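Local coordinates for receptor-like protein kinase ANXUR1 (Arabidopsis thaliana, PDB 6FIG), which is a malectin-like receptor kinase involved in plant reproduction, whose ectodomain probably senses extracellular signals and whose kinase domain presumably phosphorylates serine or threonine, at residues F278-L284 against Y329-Y335; M178-A183 against K371-M375; A37-D43 against Y81-T86; R73-Y79 against G155-M161. One frame throughout, in Å; residues are numbered along the deposited sequence. Where two conformers were deposited one is given.

Contact 1 of 4, residues F278-L284 against Y329-Y335; sequences FTYILRL and YKDYAIY
The ring of Y335 swings in beside T279, its CD1 lying 3.5 Å from F278 O while T279 OG1 meets the ring at its edge. T279 and Y335 form a non-hydrogen-bonded pair of this antiparallel ladder, and the threonine hydroxyl and the tyrosine both suit a strand end that borders solvent. At Y280 the backbone bonds to I334 in both directions; the Y280 N to I334 O bond is almost straight at 174°. I281 shares its face with A333 and D331. Its CG2 lies 3.9 Å from D331 CG, and the small A333 sits opposite the branched I281, with A168 touching both. On the other face L282 CD1 packs 4.0 Å from I334 CG2, an aliphatic pairing that suits the buried face. R283 carries the polar part of the contact. With CG anti to the backbone N (chi1 180°) and a bend at chi3, the end of its chain comes round toward segment 329-335 and takes D331 side-on: NE to OD1 at 2.8 Å and NH2 to OD2 at 2.9 Å, each on a syn lone pair. The two flat groups are only 4° from coplanar. Y329 lies across one face of the same guanidinium in an off-centre cation-pi contact, R283 CZ 4.2 Å from the centroid of the Y329 ring. L284 then packs CD1 against CD2 of the Y332 ring at 4.1 Å. Strand 363-372 flanks 278-284 on its other side, strand 167-170 runs parallel beside 329-335, and I301 and I303 of strand 299-303 cover the face bearing L282, L284, Y332 and I334.

Contact 2 of 4, residues M178-A183 against K371-M375; sequences MDAKTA and KMDTM
The methyl end of M372 reaches across to the turn at A180-A183, and almost the whole contact is built round it. M372 CE sits 3.6 Å from the backbone oxygen D179 O and 3.9 Å from A183 CB, with A180 CB slightly farther at 4.2 Å. In the conformer given, the M178 methyl (CE) comes to 4.2 Å from M372 SD, but M178 has a second conformer and this touch is therefore doubtful. A long, unbranched and flexible residue suits this place: M372 is extended through chi2 (-173°) and bends only at chi3 (69°), which turns the methyl in among the two alanines, themselves small enough to let it approach their backbone. D373 adds a lighter touch, OD1 lying 3.8 Å from A183 CA.

The alanines are held by a type I beta turn from A180 to A183, closed by A183 N to A180 O at 3.1 Å. Just before it D179 makes an Asx turn, its OD1 accepting from K181 N at 162° from above the carboxylate plane, so a short acidic chain steadies the exit from strand 177-179. Farther out, D373 OD1 is bound by N184 N, which ties the aspartate to the residue following the turn. M372 itself is placed by backbone pairing with T279 in strand 278-287, and its side chain also rests on I281 and on L185.

Contact 3 of 4, residues A37-D43 against Y81-T86; sequences ATATYQD and YPSTYT
The ring of Y81 presents its edge to segment 37-43, with A39 CB and Y41 O both lying in the ring plane; Y81 CE2 is 3.7 Å from A39 CB. The Y41 side chain crosses that of Y81 at about a right angle, and its ring has D43 N over one face. Y85 meets A37, T38 and A39 obliquely, its CE1 3.5 Å from A39 N. Small alanines at 37 and 39 allow two tyrosines to come so close to the backbone.

The hydroxyl of Y81 bridges a bend in the opposing loop. It donates to Y41 O at 2.6 Å, from above the carbonyl plane, and accepts from D43 N at 2.9 Å (152°). Tyrosine suits the place because its rigid ring carries one donor-acceptor group that far; CG anti to the backbone N (chi1 177°) extends it across. Y85 OH donates to Y81 O at 2.6 Å. A water accepts from T86 N and donates to T38 O.

This is loop-to-loop packing where strands 35-38 and 73-80 end, beside a calcium site of the malectin-like region: the calcium ligand N154 bonds Y81 N and Y85 OH, and A55 and I57 of strand 54-58 touch Y85.

Contact 4 of 4, residues R73-Y79 against G155-M161; sequences RHLLRLY and GIEVIQM
Strands 73-80 and 151-161 are antiparallel neighbours in the beta-sheet framework of the malectin-like region, and on the face carrying R77 and E157 their side chains form a buried polar cluster. E157 OE1 accepts from R77 NH1 at 3.0 Å (169°) and from Y79 OH at 2.7 Å, the two donors arriving from opposite faces of the carboxylate plane. OE1 lies in the plane of both the guanidinium and the tyrosine ring. R77 reaches it because its chain runs extended from CG to NE alongside that of E157. The other oxygen, OE2, pairs with K20, and R77 NE with E125, so the buried charges are probably well balanced. I159 CD1 lies over a face of the guanidinium, 3.5 Å from NH1.

Further along, M161 SD touches L75 CG at 3.5 Å. Its CG, set between the backbone N and the carbonyl carbon (chi1 68°), meets R73 CG at 3.6 Å. On the reverse face L76 CD1 packs 3.8 Å from V158 CG2, and these aliphatic chains meet strands 62-67 and 135-142. G155, lacking a side chain, suits the close pairing with Y79. Such packing of two beta layers through an aliphatic core is typical of the beta-sandwich of malectin-like domains.

How the contacts relate
Contacts 1 and 2 form one continuous region, their centres 11 Å apart: strands 278-287 and 363-372 are sheet neighbours, I281 CD1 of contact 1 packs 3.5 Å from A180 CB of contact 2, and contact 1 is nested within the loop closed by contact 2. From contact 4, R73 NH2 reaches contact 2, with A183 O and K181 O each 2.9 Å away. Contacts 3 and 4 have segments adjoining in sequence and alternating along the chain. Contact 3 is remote from contact 1, with centres about 37 Å apart. A calcium ion lies about 5 Å from G155 of contact 4 and about 7 Å from the Y85 side chain of contact 3, while a bound fucose is about 4 Å from that of Y335 in contact 1.

Contact 1 of 4, residues F278-L284 against Y329-Y335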
# COMPACT_ATOMS: atom_id res chain seq x y z
N PHE A 278 32.74 -7.81 -7.83
CA PHE A 278 31.63 -8.19 -6.96
C PHE A 278 31.09 -9.54 -7.41
O PHE A 278 31.20 -9.93 -8.60
CB PHE A 278 30.48 -7.19 -7.04
CG PHE A 278 30.82 -5.81 -6.55
CD1 PHE A 278 30.77 -5.51 -5.19
CD2 PHE A 278 31.19 -4.81 -7.45
CE1 PHE A 278 31.07 -4.24 -4.74
CE2 PHE A 278 31.50 -3.53 -6.99
CZ PHE A 278 31.42 -3.24 -5.63
N THR A 279 30.50 -10.25 -6.46
CA THR A 279 29.64 -11.38 -6.74
C THR A 279 28.23 -10.88 -6.99
O THR A 279 27.71 -10.04 -6.24
CB THR A 279 29.65 -12.38 -5.57
OG1 THR A 279 30.97 -12.87 -5.36
CG2 THR A 279 28.71 -13.55 -5.84
N TYR A 280 27.64 -11.36 -8.07
CA TYR A 280 26.26 -11.06 -8.45
C TYR A 280 25.37 -12.29 -8.31
O TYR A 280 25.81 -13.43 -8.52
CB TYR A 280 26.18 -10.56 -9.89
CG TYR A 280 26.87 -9.23 -10.04
CD1 TYR A 280 26.13 -8.05 -9.96
CD2 TYR A 280 28.23 -9.15 -10.23
CE1 TYR A 280 26.76 -6.82 -10.06
CE2 TYR A 280 28.87 -7.91 -10.32
CZ TYR A 280 28.12 -6.75 -10.22
OH TYR A 280 28.72 -5.50 -10.31
N ILE A 281 24.11 -12.05 -7.97
CA ILE A 281 23.09 -13.08 -7.94
C ILE A 281 22.18 -12.81 -9.11
O ILE A 281 21.67 -11.70 -9.27
CB ILE A 281 22.30 -13.09 -6.62
CG1 ILE A 281 23.21 -13.53 -5.50
CG2 ILE A 281 21.09 -14.04 -6.71
CD1 ILE A 281 22.61 -13.33 -4.13
N LEU A 282 21.95 -13.82 -9.95
CA LEU A 282 20.92 -13.77 -10.98
C LEU A 282 19.77 -14.62 -10.48
O LEU A 282 19.94 -15.80 -10.19
CB LEU A 282 21.41 -14.32 -12.32
CG LEU A 282 22.38 -13.47 -13.11
CD1 LEU A 282 23.77 -13.48 -12.47
CD2 LEU A 282 22.44 -13.97 -14.54
N ARG A 283 18.62 -13.98 -10.38
CA ARG A 283 17.37 -14.63 -10.02
C ARG A 283 16.54 -14.82 -11.27
O ARG A 283 16.09 -13.85 -11.87
CB ARG A 283 16.59 -13.77 -9.01
CG ARG A 283 15.28 -14.43 -8.63
CD ARG A 283 14.67 -13.80 -7.40
NE ARG A 283 15.42 -14.25 -6.25
CZ ARG A 283 15.12 -13.96 -4.99
NH1 ARG A 283 14.07 -13.18 -4.70
NH2 ARG A 283 15.86 -14.50 -4.03
N LEU A 284 16.37 -16.08 -11.69
CA LEU A 284 15.61 -16.40 -12.88
C LEU A 284 14.24 -16.85 -12.46
O LEU A 284 14.11 -17.74 -11.64
CB LEU A 284 16.31 -17.52 -13.68
CG LEU A 284 17.47 -17.06 -14.57
CD1 LEU A 284 18.62 -16.44 -13.82
CD2 LEU A 284 17.97 -18.26 -15.36
N TYR A 329 11.43 -19.46 -8.80
CA TYR A 329 12.65 -18.81 -9.19
C TYR A 329 13.84 -19.66 -8.79
O TYR A 329 13.73 -20.55 -7.93
CB TYR A 329 12.75 -17.40 -8.57
CG TYR A 329 12.88 -17.43 -7.08
CD1 TYR A 329 11.76 -17.49 -6.27
CD2 TYR A 329 14.14 -17.44 -6.47
CE1 TYR A 329 11.86 -17.56 -4.90
CE2 TYR A 329 14.26 -17.50 -5.09
CZ TYR A 329 13.12 -17.53 -4.31
OH TYR A 329 13.17 -17.60 -2.94
N LYS A 330 14.96 -19.40 -9.44
CA LYS A 330 16.21 -20.01 -9.04
C LYS A 330 17.29 -18.95 -9.01
O LYS A 330 17.40 -18.17 -9.93
CB LYS A 330 16.63 -21.12 -9.98
CG LYS A 330 17.68 -22.01 -9.32
CD LYS A 330 17.48 -23.48 -9.67
CE LYS A 330 18.37 -24.37 -8.82
NZ LYS A 330 19.82 -24.26 -9.17
N ASP A 331 18.07 -18.96 -7.94
CA ASP A 331 19.18 -18.01 -7.78
C ASP A 331 20.54 -18.66 -8.11
O ASP A 331 20.87 -19.73 -7.61
CB ASP A 331 19.23 -17.50 -6.34
CG ASP A 331 18.12 -16.54 -6.01
OD1 ASP A 331 17.46 -15.99 -6.91
OD2 ASP A 331 17.96 -16.28 -4.79
N TYR A 332 21.32 -17.95 -8.91
CA TYR A 332 22.69 -18.36 -9.26
C TYR A 332 23.64 -17.22 -8.93
O TYR A 332 23.27 -16.06 -9.11
CB TYR A 332 22.77 -18.64 -10.76
CG TYR A 332 21.82 -19.70 -11.24
CD1 TYR A 332 22.15 -21.04 -11.17
CD2 TYR A 332 20.58 -19.35 -11.76
CE1 TYR A 332 21.27 -22.03 -11.61
CE2 TYR A 332 19.69 -20.33 -12.21
CZ TYR A 332 20.05 -21.65 -12.14
OH TYR A 332 19.14 -22.57 -12.58
N ALA A 333 24.83 -17.55 -8.48
CA ALA A 333 25.84 -16.55 -8.12
C ALA A 333 27.08 -16.68 -8.99
O ALA A 333 27.52 -17.79 -9.32
CB ALA A 333 26.21 -16.67 -6.65
N ILE A 334 27.65 -15.53 -9.35
CA ILE A 334 28.86 -15.47 -10.17
C ILE A 334 29.73 -14.30 -9.70
O ILE A 334 29.22 -13.17 -9.61
CB ILE A 334 28.53 -15.32 -11.69
CG1 ILE A 334 29.80 -15.33 -12.55
CG2 ILE A 334 27.66 -14.13 -12.03
CD1 ILE A 334 29.99 -16.59 -13.34
N TYR A 335 31.01 -14.57 -9.46
CA TYR A 335 31.99 -13.52 -9.23
C TYR A 335 32.48 -13.01 -10.56
O TYR A 335 32.89 -13.80 -11.42
CB TYR A 335 33.18 -14.01 -8.39
CG TYR A 335 34.17 -12.90 -8.09
CD1 TYR A 335 33.81 -11.82 -7.28
CD2 TYR A 335 35.45 -12.92 -8.62
CE1 TYR A 335 34.70 -10.81 -7.03
CE2 TYR A 335 36.35 -11.90 -8.36
CZ TYR A 335 35.97 -10.84 -7.55
OH TYR A 335 36.85 -9.83 -7.28

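Contact 2 of 4, residues M178-A183 against K371-M375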
# COMPACT_ATOMS: atom_id res chain seq x y z
N MET A 178 26.42 -19.36 -2.22
CA MET A 178 26.68 -18.03 -1.65
C MET A 178 25.47 -17.71 -0.80
O MET A 178 24.34 -17.89 -1.24
CB MET A 178 26.77 -16.93 -2.72
CG MET A 178 28.05 -16.86 -3.54
SD MET A 178 29.59 -16.71 -2.63
CE MET A 178 29.53 -15.03 -2.01
N ASP A 179 25.70 -17.24 0.42
CA ASP A 179 24.60 -16.87 1.33
C ASP A 179 24.24 -15.39 1.23
O ASP A 179 25.06 -14.56 1.58
CB ASP A 179 24.96 -17.22 2.76
CG ASP A 179 23.77 -17.18 3.70
OD1 ASP A 179 22.64 -16.90 3.23
OD2 ASP A 179 23.97 -17.45 4.89
N ALA A 180 23.02 -15.08 0.79
CA ALA A 180 22.57 -13.69 0.67
C ALA A 180 21.60 -13.29 1.78
O ALA A 180 21.20 -12.11 1.82
CB ALA A 180 21.92 -13.45 -0.68
N LYS A 181 21.28 -14.21 2.69
CA LYS A 181 20.30 -13.91 3.74
C LYS A 181 20.62 -12.64 4.54
O LYS A 181 19.72 -11.88 4.88
CB LYS A 181 20.13 -15.10 4.69
CG LYS A 181 19.20 -14.88 5.86
CD LYS A 181 17.77 -14.62 5.41
CE LYS A 181 16.83 -14.40 6.58
NZ LYS A 181 16.82 -15.52 7.54
N THR A 182 21.90 -12.40 4.83
CA THR A 182 22.30 -11.22 5.61
C THR A 182 23.19 -10.29 4.79
O THR A 182 23.92 -9.46 5.36
CB THR A 182 22.99 -11.61 6.93
OG1 THR A 182 24.07 -12.49 6.65
CG2 THR A 182 22.00 -12.29 7.90
N ALA A 183 23.11 -10.39 3.47
CA ALA A 183 23.88 -9.53 2.59
C ALA A 183 23.16 -8.21 2.37
O ALA A 183 21.93 -8.13 2.49
CB ALA A 183 24.11 -10.22 1.26
N LYS A 371 23.82 -7.11 -7.03
CA LYS A 371 25.21 -7.07 -6.56
C LYS A 371 25.27 -7.34 -5.08
O LYS A 371 24.55 -6.70 -4.33
CB LYS A 371 25.77 -5.67 -6.81
CG LYS A 371 27.22 -5.47 -6.45
CD LYS A 371 27.56 -3.99 -6.41
CE LYS A 371 27.61 -3.38 -7.79
NZ LYS A 371 27.74 -1.91 -7.68
N MET A 372 26.13 -8.25 -4.65
CA MET A 372 26.35 -8.48 -3.23
C MET A 372 27.44 -7.56 -2.72
O MET A 372 28.41 -7.28 -3.44
CB MET A 372 26.79 -9.92 -2.99
CG MET A 372 25.80 -10.95 -3.47
SD MET A 372 26.27 -12.62 -2.99
CE MET A 372 26.02 -12.55 -1.22
N ASP A 373 27.32 -7.10 -1.48
CA ASP A 373 28.36 -6.28 -0.89
C ASP A 373 29.65 -7.06 -0.61
O ASP A 373 29.62 -8.26 -0.31
CB ASP A 373 27.89 -5.47 0.34
CG ASP A 373 27.47 -6.33 1.56
OD1 ASP A 373 26.87 -7.42 1.42
OD2 ASP A 373 27.67 -5.82 2.70
N THR A 374 30.77 -6.37 -0.77
CA THR A 374 32.11 -6.84 -0.41
C THR A 374 32.74 -5.76 0.46
O THR A 374 32.77 -4.61 0.06
CB THR A 374 33.00 -7.05 -1.65
OG1 THR A 374 32.55 -8.20 -2.36
CG2 THR A 374 34.47 -7.26 -1.27
N MET A 375 33.24 -6.15 1.63
CA MET A 375 33.88 -5.21 2.58
C MET A 375 32.92 -4.03 2.92
O MET A 375 33.34 -2.88 2.98
CB MET A 375 35.24 -4.71 2.03
CG MET A 375 36.33 -5.79 1.89
SD MET A 375 36.87 -6.59 3.43
CE MET A 375 37.31 -5.21 4.46

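Contact 3 of 4, residues A37-D43 against Y81-T86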
# COMPACT_ATOMS: atom_id res chain seq x y z
N ALA A 37 16.50 23.35 -3.99
CA ALA A 37 16.76 23.85 -5.33
C ALA A 37 15.80 23.23 -6.31
O ALA A 37 15.40 22.08 -6.16
CB ALA A 37 18.20 23.56 -5.74
N THR A 38 15.44 24.00 -7.33
CA THR A 38 14.61 23.50 -8.42
C THR A 38 15.46 23.45 -9.68
O THR A 38 16.20 24.40 -9.98
CB THR A 38 13.37 24.38 -8.62
OG1 THR A 38 12.73 24.58 -7.35
CG2 THR A 38 12.38 23.72 -9.58
N ALA A 39 15.34 22.35 -10.42
CA ALA A 39 16.08 22.17 -11.67
C ALA A 39 15.65 23.23 -12.69
O ALA A 39 14.48 23.58 -12.76
CB ALA A 39 15.84 20.80 -12.25
N THR A 40 16.61 23.71 -13.48
CA THR A 40 16.35 24.74 -14.51
C THR A 40 15.59 24.20 -15.73
O THR A 40 14.96 24.98 -16.46
CB THR A 40 17.66 25.39 -15.03
OG1 THR A 40 18.56 24.36 -15.45
CG2 THR A 40 18.31 26.23 -13.95
N TYR A 41 15.67 22.90 -15.97
CA TYR A 41 15.19 22.29 -17.21
C TYR A 41 14.46 20.98 -16.90
O TYR A 41 14.91 20.21 -16.04
CB TYR A 41 16.41 22.06 -18.13
CG TYR A 41 16.14 21.26 -19.38
CD1 TYR A 41 15.30 21.74 -20.39
CD2 TYR A 41 16.75 20.01 -19.56
CE1 TYR A 41 15.07 20.98 -21.53
CE2 TYR A 41 16.52 19.26 -20.69
CZ TYR A 41 15.69 19.74 -21.68
OH TYR A 41 15.49 18.96 -22.79
N GLN A 42 13.31 20.79 -17.55
CA GLN A 42 12.53 19.56 -17.48
C GLN A 42 12.80 18.74 -18.73
O GLN A 42 12.28 19.04 -19.80
CB GLN A 42 11.02 19.86 -17.33
CG GLN A 42 10.17 18.59 -17.37
CD GLN A 42 8.71 18.77 -16.96
OE1 GLN A 42 8.28 19.84 -16.52
NE2 GLN A 42 7.94 17.69 -17.09
N ASP A 43 13.62 17.70 -18.59
CA ASP A 43 13.92 16.79 -19.69
C ASP A 43 12.62 16.11 -20.18
O ASP A 43 11.84 15.62 -19.36
CB ASP A 43 14.94 15.74 -19.25
CG ASP A 43 15.62 15.06 -20.41
OD1 ASP A 43 15.00 14.19 -21.05
OD2 ASP A 43 16.80 15.38 -20.66
N TYR A 81 18.48 13.44 -10.47
CA TYR A 81 18.22 14.12 -11.74
C TYR A 81 19.32 15.18 -11.93
O TYR A 81 19.16 16.29 -11.43
CB TYR A 81 16.83 14.75 -11.72
CG TYR A 81 16.51 15.53 -12.97
CD1 TYR A 81 16.51 14.91 -14.21
CD2 TYR A 81 16.18 16.89 -12.91
CE1 TYR A 81 16.22 15.63 -15.37
CE2 TYR A 81 15.88 17.61 -14.06
CZ TYR A 81 15.90 16.97 -15.29
OH TYR A 81 15.60 17.71 -16.43
N PRO A 82 20.43 14.84 -12.62
CA PRO A 82 21.47 15.85 -12.81
C PRO A 82 20.98 17.01 -13.66
O PRO A 82 20.42 16.80 -14.73
CB PRO A 82 22.62 15.08 -13.48
CG PRO A 82 22.03 13.83 -14.00
CD PRO A 82 20.81 13.53 -13.18
N SER A 83 21.19 18.22 -13.16
CA SER A 83 20.79 19.46 -13.84
C SER A 83 21.52 20.61 -13.15
O SER A 83 22.30 20.39 -12.22
CB SER A 83 19.28 19.67 -13.74
OG SER A 83 18.86 20.79 -14.50
N THR A 84 21.26 21.83 -13.60
CA THR A 84 21.85 23.00 -12.94
C THR A 84 20.96 23.37 -11.76
O THR A 84 19.77 23.67 -11.93
CB THR A 84 22.03 24.17 -13.91
OG1 THR A 84 22.87 23.74 -14.99
CG2 THR A 84 22.70 25.37 -13.22
N TYR A 85 21.53 23.32 -10.56
CA TYR A 85 20.86 23.71 -9.33
C TYR A 85 21.64 24.88 -8.74
O TYR A 85 22.86 24.78 -8.59
CB TYR A 85 20.89 22.56 -8.36
CG TYR A 85 20.10 21.36 -8.82
CD1 TYR A 85 18.70 21.38 -8.82
CD2 TYR A 85 20.73 20.20 -9.23
CE1 TYR A 85 17.96 20.29 -9.23
CE2 TYR A 85 20.01 19.08 -9.63
CZ TYR A 85 18.62 19.13 -9.63
OH TYR A 85 17.91 18.01 -10.02
N THR A 86 20.92 25.96 -8.41
CA THR A 86 21.47 27.16 -7.75
C THR A 86 22.78 27.66 -8.39
O THR A 86 23.72 28.05 -7.69
CB THR A 86 21.62 26.93 -6.23
OG1 THR A 86 22.49 25.81 -5.97
CG2 THR A 86 20.25 26.60 -5.63
O HOH W 1 18.20 26.16 -9.15
O HOH W 2 18.19 16.72 -18.35

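Contact 4 of 4, residues R73-Y79 against G155-M161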
# COMPACT_ATOMS: atom_id res chain seq x y z
N ARG A 73 14.58 -6.14 7.04
CA ARG A 73 15.27 -5.73 5.84
C ARG A 73 14.53 -4.54 5.21
O ARG A 73 13.31 -4.42 5.39
CB ARG A 73 15.31 -6.95 4.89
CG ARG A 73 15.95 -6.73 3.55
CD ARG A 73 16.18 -8.03 2.79
NE ARG A 73 17.32 -8.79 3.29
CZ ARG A 73 18.60 -8.56 2.97
NH1 ARG A 73 18.94 -7.55 2.19
NH2 ARG A 73 19.54 -9.35 3.49
N HIS A 74 15.29 -3.67 4.55
CA HIS A 74 14.71 -2.49 3.86
C HIS A 74 15.18 -2.33 2.46
O HIS A 74 16.35 -2.59 2.15
CB HIS A 74 15.03 -1.22 4.64
CG HIS A 74 14.40 -1.19 5.97
ND1 HIS A 74 14.95 -1.84 7.05
CD2 HIS A 74 13.21 -0.69 6.38
CE1 HIS A 74 14.13 -1.73 8.08
NE2 HIS A 74 13.06 -1.04 7.70
N LEU A 75 14.27 -1.88 1.60
CA LEU A 75 14.65 -1.28 0.35
C LEU A 75 14.96 0.19 0.58
O LEU A 75 14.21 0.89 1.29
CB LEU A 75 13.54 -1.36 -0.69
CG LEU A 75 13.28 -2.65 -1.38
CD1 LEU A 75 12.10 -2.55 -2.34
CD2 LEU A 75 14.51 -3.19 -2.12
N LEU A 76 16.06 0.65 0.00
CA LEU A 76 16.43 2.06 -0.00
C LEU A 76 16.57 2.45 -1.44
O LEU A 76 17.34 1.81 -2.18
CB LEU A 76 17.73 2.29 0.75
CG LEU A 76 18.38 3.66 0.59
CD1 LEU A 76 17.53 4.75 1.25
CD2 LEU A 76 19.77 3.68 1.22
N ARG A 77 15.87 3.49 -1.86
CA ARG A 77 16.04 4.05 -3.18
C ARG A 77 16.51 5.49 -3.11
O ARG A 77 16.00 6.26 -2.30
CB ARG A 77 14.74 4.04 -3.97
CG ARG A 77 14.25 2.65 -4.28
CD ARG A 77 12.94 2.67 -5.01
NE ARG A 77 12.47 1.30 -5.18
CZ ARG A 77 11.21 0.90 -5.06
NH1 ARG A 77 10.23 1.74 -4.76
NH2 ARG A 77 10.93 -0.39 -5.20
N LEU A 78 17.43 5.82 -3.99
CA LEU A 78 17.97 7.17 -4.12
C LEU A 78 17.71 7.62 -5.55
O LEU A 78 18.10 6.94 -6.51
CB LEU A 78 19.47 7.17 -3.84
CG LEU A 78 19.87 6.60 -2.48
CD1 LEU A 78 21.36 6.59 -2.34
CD2 LEU A 78 19.25 7.37 -1.32
N TYR A 79 17.03 8.76 -5.69
CA TYR A 79 16.63 9.32 -6.99
C TYR A 79 17.50 10.53 -7.31
O TYR A 79 17.62 11.44 -6.48
CB TYR A 79 15.17 9.79 -6.96
CG TYR A 79 14.13 8.68 -6.82
CD1 TYR A 79 14.01 7.93 -5.65
CD2 TYR A 79 13.27 8.38 -7.88
CE1 TYR A 79 13.07 6.91 -5.54
CE2 TYR A 79 12.31 7.38 -7.77
CZ TYR A 79 12.21 6.65 -6.61
OH TYR A 79 11.25 5.66 -6.54
N GLY A 155 15.24 12.46 -4.37
CA GLY A 155 14.27 11.65 -3.68
C GLY A 155 14.90 10.52 -2.90
O GLY A 155 15.93 9.98 -3.30
N ILE A 156 14.26 10.17 -1.80
CA ILE A 156 14.68 9.03 -0.97
C ILE A 156 13.46 8.19 -0.63
O ILE A 156 12.48 8.74 -0.16
CB ILE A 156 15.38 9.49 0.33
CG1 ILE A 156 16.63 10.30 0.01
CG2 ILE A 156 15.75 8.29 1.20
CD1 ILE A 156 17.29 10.95 1.22
N GLU A 157 13.51 6.87 -0.87
CA GLU A 157 12.50 5.96 -0.31
C GLU A 157 13.15 4.94 0.60
O GLU A 157 14.23 4.44 0.31
CB GLU A 157 11.71 5.19 -1.36
CG GLU A 157 10.90 6.00 -2.33
CD GLU A 157 10.01 5.08 -3.14
OE1 GLU A 157 10.45 4.64 -4.21
OE2 GLU A 157 8.91 4.75 -2.65
N VAL A 158 12.49 4.68 1.72
CA VAL A 158 12.81 3.59 2.63
C VAL A 158 11.57 2.77 2.82
O VAL A 158 10.56 3.29 3.26
CB VAL A 158 13.35 4.12 3.96
CG1 VAL A 158 13.66 2.95 4.89
CG2 VAL A 158 14.59 4.96 3.72
N ILE A 159 11.65 1.48 2.50
CA ILE A 159 10.50 0.58 2.43
C ILE A 159 10.88 -0.71 3.14
O ILE A 159 11.81 -1.40 2.70
CB ILE A 159 10.16 0.26 0.97
CG1 ILE A 159 9.85 1.54 0.16
CG2 ILE A 159 9.00 -0.72 0.87
CD1 ILE A 159 10.07 1.39 -1.32
N GLN A 160 10.18 -1.04 4.21
CA GLN A 160 10.37 -2.33 4.87
C GLN A 160 10.00 -3.46 3.90
O GLN A 160 8.99 -3.38 3.21
CB GLN A 160 9.49 -2.44 6.12
CG GLN A 160 9.87 -3.61 7.00
CD GLN A 160 9.03 -3.69 8.23
OE1 GLN A 160 9.06 -2.79 9.08
NE2 GLN A 160 8.28 -4.78 8.35
N MET A 161 10.83 -4.51 3.83
CA MET A 161 10.58 -5.62 2.90
C MET A 161 10.82 -6.94 3.58
O MET A 161 11.55 -7.02 4.53
CB MET A 161 11.41 -5.50 1.63
CG MET A 161 12.90 -5.69 1.86
SD MET A 161 13.84 -5.66 0.36
CE MET A 161 13.42 -7.24 -0.35
O HOH W 3 12.46 -8.11 6.85
O HOH W 4 10.92 -0.60 9.30